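PDB 4PQG: glycosyltransferase Gtf1 from Streptococcus pneumoniae, which belongs to the GT-B class of glycosyltransferases and carries an added extended beta-sheet domain beside its two parallel-sheet domains. Local coordinates for residues F208-A211 with F212-L216. Residues are numbered along the deposited sequence; the frame is centred on the assembly and turned at random.
Sequences FVRA and FMKSL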
loop_
_atom_site.group_PDB
_atom_site.type_symbol
_atom_site.label_atom_id
_atom_site.label_comp_id
_atom_site.label_asym_id
_atom_site.label_seq_id
_atom_site.Cartn_x
_atom_site.Cartn_y
_atom_site.Cartn_z
ATOM N N PHE A 208 12.150 -17.208 -12.274
ATOM C CA PHE A 208 12.034 -17.471 -10.856
ATOM C C PHE A 208 10.572 -17.368 -10.414
ATOM O O PHE A 208 10.047 -18.260 -9.719
ATOM C CB PHE A 208 12.916 -16.459 -10.101
ATOM C CG PHE A 208 12.935 -16.638 -8.607
ATOM C CD1 PHE A 208 13.364 -17.828 -8.032
ATOM C CD2 PHE A 208 12.584 -15.583 -7.774
ATOM C CE1 PHE A 208 13.424 -17.969 -6.654
ATOM C CE2 PHE A 208 12.652 -15.716 -6.400
ATOM C CZ PHE A 208 13.072 -16.909 -5.836
ATOM N N VAL A 209 9.906 -16.294 -10.839
ATOM C CA VAL A 209 8.476 -16.113 -10.552
ATOM C C VAL A 209 7.641 -17.216 -11.219
ATOM O O VAL A 209 6.664 -17.671 -10.641
ATOM C CB VAL A 209 7.993 -14.696 -10.961
ATOM C CG1 VAL A 209 6.478 -14.572 -10.873
ATOM C CG2 VAL A 209 8.662 -13.660 -10.055
ATOM N N ARG A 210 8.035 -17.645 -12.414
ATOM C CA ARG A 210 7.358 -18.784 -13.057
ATOM C C ARG A 210 7.399 -20.032 -12.169
ATOM O O ARG A 210 6.368 -20.669 -11.943
ATOM C CB ARG A 210 7.942 -19.085 -14.440
ATOM C CG ARG A 210 7.011 -19.940 -15.279
ATOM C CD ARG A 210 7.644 -20.350 -16.592
ATOM N NE ARG A 210 7.710 -19.228 -17.524
ATOM C CZ ARG A 210 6.657 -18.690 -18.153
ATOM N NH1 ARG A 210 5.421 -19.149 -17.950
ATOM N NH2 ARG A 210 6.844 -17.671 -18.989
ATOM N N ALA A 211 8.592 -20.354 -11.665
ATOM C CA ALA A 211 8.801 -21.496 -10.774
ATOM C C ALA A 211 7.955 -21.366 -9.528
ATOM O O ALA A 211 7.372 -22.345 -9.046
ATOM C CB ALA A 211 10.278 -21.608 -10.397
ATOM N N PHE A 212 7.905 -20.149 -8.988
ATOM C CA PHE A 212 7.018 -19.853 -7.885
ATOM C C PHE A 212 5.551 -20.169 -8.238
ATOM O O PHE A 212 4.863 -20.917 -7.514
ATOM C CB PHE A 212 7.136 -18.388 -7.468
ATOM C CG PHE A 212 6.031 -17.961 -6.541
ATOM C CD1 PHE A 212 6.065 -18.316 -5.197
ATOM C CD2 PHE A 212 4.943 -17.255 -7.024
ATOM C CE1 PHE A 212 5.029 -17.951 -4.343
ATOM C CE2 PHE A 212 3.899 -16.886 -6.180
ATOM C CZ PHE A 212 3.946 -17.240 -4.834
ATOM N N MET A 213 5.085 -19.617 -9.351
ATOM C CA MET A 213 3.705 -19.849 -9.792
ATOM C C MET A 213 3.383 -21.343 -9.931
ATOM O O MET A 213 2.347 -21.794 -9.451
ATOM C CB MET A 213 3.410 -19.109 -11.089
ATOM C CG MET A 213 3.380 -17.586 -10.963
ATOM S SD MET A 213 2.086 -16.913 -9.901
ATOM C CE MET A 213 0.631 -17.213 -10.908
ATOM N N LYS A 214 4.283 -22.098 -10.554
ATOM C CA LYS A 214 4.090 -23.542 -10.762
ATOM C C LYS A 214 4.047 -24.264 -9.425
ATOM O O LYS A 214 3.250 -25.186 -9.243
ATOM C CB LYS A 214 5.187 -24.123 -11.668
ATOM C CG LYS A 214 5.081 -23.623 -13.096
ATOM C CD LYS A 214 6.021 -24.352 -14.034
ATOM C CE LYS A 214 5.794 -23.893 -15.463
ATOM N NZ LYS A 214 4.561 -24.475 -16.062
ATOM N N SER A 215 4.875 -23.809 -8.482
ATOM C CA SER A 215 4.892 -24.352 -7.115
ATOM C C SER A 215 3.572 -24.182 -6.352
ATOM O O SER A 215 3.392 -24.806 -5.310
ATOM C CB SER A 215 6.067 -23.786 -6.284
ATOM O OG SER A 215 5.691 -22.667 -5.485
ATOM N N LEU A 216 2.672 -23.323 -6.836
ATOM C CA LEU A 216 1.348 -23.179 -6.205
ATOM C C LEU A 216 0.412 -24.338 -6.540
ATOM O O LEU A 216 -0.569 -24.563 -5.825
ATOM C CB LEU A 216 0.662 -21.854 -6.587
ATOM C CG LEU A 216 1.446 -20.584 -6.243
ATOM C CD1 LEU A 216 0.789 -19.344 -6.840
ATOM C CD2 LEU A 216 1.625 -20.446 -4.739
#
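Arg-210 and Lys-214, one helical turn apart, extend alongside each other in the same direction, their aliphatic parts meeting where Arg-210 CG lies 4.1 Å from Lys-214 CE. Their charged ends stay separate, with 5.7 Å between Arg-210 NH1 and Lys-214 NZ. Acidic partners on helix 233-240 probably offset the like charges: Arg-210 forms salt bridges with Glu-238 and Glu-239, while Lys-214 has a weak, long ion pair with Glu-239. On the buried side, Val-209 CG1 approaches Met-213 CG at 4.3 Å. With CG beside the backbone N (chi1 -68°), Met-213 also brings this atom to 3.3 Å from Val-209 O. The backbone identifies the motif as regular alpha-helix: four successive i to i+4 bonds, such as Met-213 N to Val-209 O at 2.8 Å, run through helix 205-215, which follows the extended antiparallel sheet and packs against helices 73-76 and 233-240. Phe-212 places CB 3.3 Å from Val-209 O, and Val-209 O faces the rim of the Phe-212 ring, close to that ring's plane. The same ring also meets His-76 edge-to-face. Ser-215 is gripped twice: its N hydrogen-bonds to Ala-211 O, and its OG donates in the carbonyl plane, onto a lone pair of Phe-212 O at 2.8 Å. Ser-215 OG is also hydrogen-bonded to His-76 NE2.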